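Local coordinates for complement C1r subcomponent (Homo sapiens, PDB 6F1D), which is a serine protease of the classical complement pathway that associates with C1s in the C1 complex, represented here by its calcium-binding CUB2 domain, at residues Gln66-Asn70 and Ser90-Asp94. Residues are numbered along the deposited sequence; the frame is centred on the assembly and turned at random.
Sequences QIYAN and SNAVD
Y68 and D94 form a hydrogen-bonded pair where strands 64-69 and 92-98 run antiparallel in one sheet of the CUB β-sandwich. Y68 N meets D94 O at 2.8 Å, nearly head-on to the carbonyl, and D94 N returns a bond to Y68 O. A third backbone bond, N70 N to A92 O at 2.7 Å and almost straight (168°), carries the pairing past the strand end into the turn. Weak CA-H...O contacts run from I67 CA to D94 O and from V93 CA to Y68 O.

Among polar side chains, chi1 of -177° swings the S90 hydroxyl away from its own N and forward to A92 O, 3.0 Å from OG and below two donors in all. A water accepts from N70 ND2 (2.9 Å) and donates to S90 OG and N91 OD1, linking two amides whose planes are turned 55° apart; N91 ND2 goes on to V36 O. Replacing S90 by an alanine would probably cost A92 O its second donor and the water one acceptor. Y68 OH donates to Q66 OE1, laying the phenol back along its own strand, with D94 O at the ring edge. The D94 carboxylate forms a salt bridge to R35 and a hydrogen bond to S33.

Apolar contact lies on the other face: I67 CG2 approaches V93 CG1 at 4.3 Å, and A69 CB meets S90 CB at 4.0 Å. I67 and V93 also touch F46 and L42 of the opposing sheet. Backbone bonds thus set the register, water and S90 join the strand ends, and Y68 and D94 carry polar groups opposite the apolar face.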
loop_
_atom_site.group_PDB
_atom_site.type_symbol
_atom_site.label_atom_id
_atom_site.label_comp_id
_atom_site.label_asym_id
_atom_site.label_seq_id
_atom_site.Cartn_x
_atom_site.Cartn_y
_atom_site.Cartn_z
ATOM N N GLN A 66 4.003 0.664 -4.277
ATOM C CA GLN A 66 4.550 -0.566 -4.835
ATOM C C GLN A 66 4.297 -1.681 -3.835
ATOM O O GLN A 66 4.423 -1.464 -2.630
ATOM C CB GLN A 66 6.048 -0.439 -5.087
ATOM C CG GLN A 66 6.447 0.820 -5.763
ATOM C CD GLN A 66 7.901 0.808 -6.096
ATOM O OE1 GLN A 66 8.699 0.106 -5.445
ATOM N NE2 GLN A 66 8.276 1.582 -7.104
ATOM N N ILE A 67 3.896 -2.847 -4.325
ATOM C CA ILE A 67 3.544 -3.968 -3.458
ATOM C C ILE A 67 4.418 -5.167 -3.807
ATOM O O ILE A 67 4.567 -5.507 -4.985
ATOM C CB ILE A 67 2.056 -4.316 -3.589
ATOM C CG1 ILE A 67 1.233 -3.045 -3.292
ATOM C CG2 ILE A 67 1.740 -5.527 -2.698
ATOM C CD1 ILE A 67 -0.273 -3.244 -3.082
ATOM N N TYR A 68 4.997 -5.799 -2.777
ATOM C CA TYR A 68 5.920 -6.920 -2.914
ATOM C C TYR A 68 5.368 -8.079 -2.109
ATOM O O TYR A 68 4.874 -7.891 -0.991
ATOM C CB TYR A 68 7.306 -6.599 -2.398
ATOM C CG TYR A 68 7.974 -5.542 -3.226
ATOM C CD1 TYR A 68 7.697 -4.192 -2.994
ATOM C CD2 TYR A 68 8.813 -5.873 -4.250
ATOM C CE1 TYR A 68 8.315 -3.183 -3.789
ATOM C CE2 TYR A 68 9.453 -4.871 -5.052
ATOM C CZ TYR A 68 9.166 -3.537 -4.797
ATOM O OH TYR A 68 9.730 -2.538 -5.545
ATOM N N ALA A 69 5.422 -9.264 -2.678
ATOM C CA ALA A 69 4.997 -10.472 -1.982
ATOM C C ALA A 69 6.214 -11.363 -1.920
ATOM O O ALA A 69 6.704 -11.821 -2.955
ATOM C CB ALA A 69 3.840 -11.167 -2.688
ATOM N N ASN A 70 6.686 -11.594 -0.703
ATOM C CA ASN A 70 7.946 -12.285 -0.443
ATOM C C ASN A 70 9.041 -11.816 -1.396
ATOM O O ASN A 70 9.757 -12.599 -2.008
ATOM C CB ASN A 70 7.755 -13.785 -0.505
ATOM C CG ASN A 70 8.382 -14.476 0.685
ATOM O OD1 ASN A 70 9.448 -14.057 1.159
ATOM N ND2 ASN A 70 7.715 -15.510 1.203
ATOM N N SER A 90 1.258 -15.468 -0.035
ATOM C CA SER A 90 2.480 -15.210 0.707
ATOM C C SER A 90 2.147 -14.875 2.151
ATOM O O SER A 90 1.114 -14.275 2.428
ATOM C CB SER A 90 3.240 -14.027 0.089
ATOM O OG SER A 90 4.456 -13.817 0.775
ATOM N N ASN A 91 3.049 -15.212 3.068
ATOM C CA ASN A 91 2.943 -14.737 4.442
ATOM C C ASN A 91 3.777 -13.487 4.718
ATOM O O ASN A 91 3.869 -13.077 5.874
ATOM C CB ASN A 91 3.350 -15.847 5.417
ATOM C CG ASN A 91 4.821 -16.172 5.332
ATOM O OD1 ASN A 91 5.398 -16.147 4.256
ATOM N ND2 ASN A 91 5.440 -16.463 6.468
ATOM N N ALA A 92 4.390 -12.881 3.696
ATOM C CA ALA A 92 5.290 -11.731 3.871
ATOM C C ALA A 92 5.006 -10.752 2.749
ATOM O O ALA A 92 5.279 -11.055 1.584
ATOM C CB ALA A 92 6.756 -12.162 3.826
ATOM N N VAL A 93 4.447 -9.601 3.088
ATOM C CA VAL A 93 4.143 -8.561 2.105
ATOM C C VAL A 93 4.863 -7.282 2.518
ATOM O O VAL A 93 5.018 -7.012 3.716
ATOM C CB VAL A 93 2.619 -8.370 2.006
ATOM C CG1 VAL A 93 2.237 -7.087 1.277
ATOM C CG2 VAL A 93 2.034 -9.626 1.293
ATOM N N ASP A 94 5.357 -6.519 1.543
ATOM C CA ASP A 94 5.842 -5.179 1.849
ATOM C C ASP A 94 5.158 -4.198 0.910
ATOM O O ASP A 94 4.977 -4.496 -0.274
ATOM C CB ASP A 94 7.346 -5.076 1.704
ATOM C CG ASP A 94 8.099 -5.975 2.714
ATOM O OD1 ASP A 94 8.640 -5.437 3.730
ATOM O OD2 ASP A 94 8.156 -7.216 2.482
HETATM O O HOH W 1 5.248 -16.971 1.265
#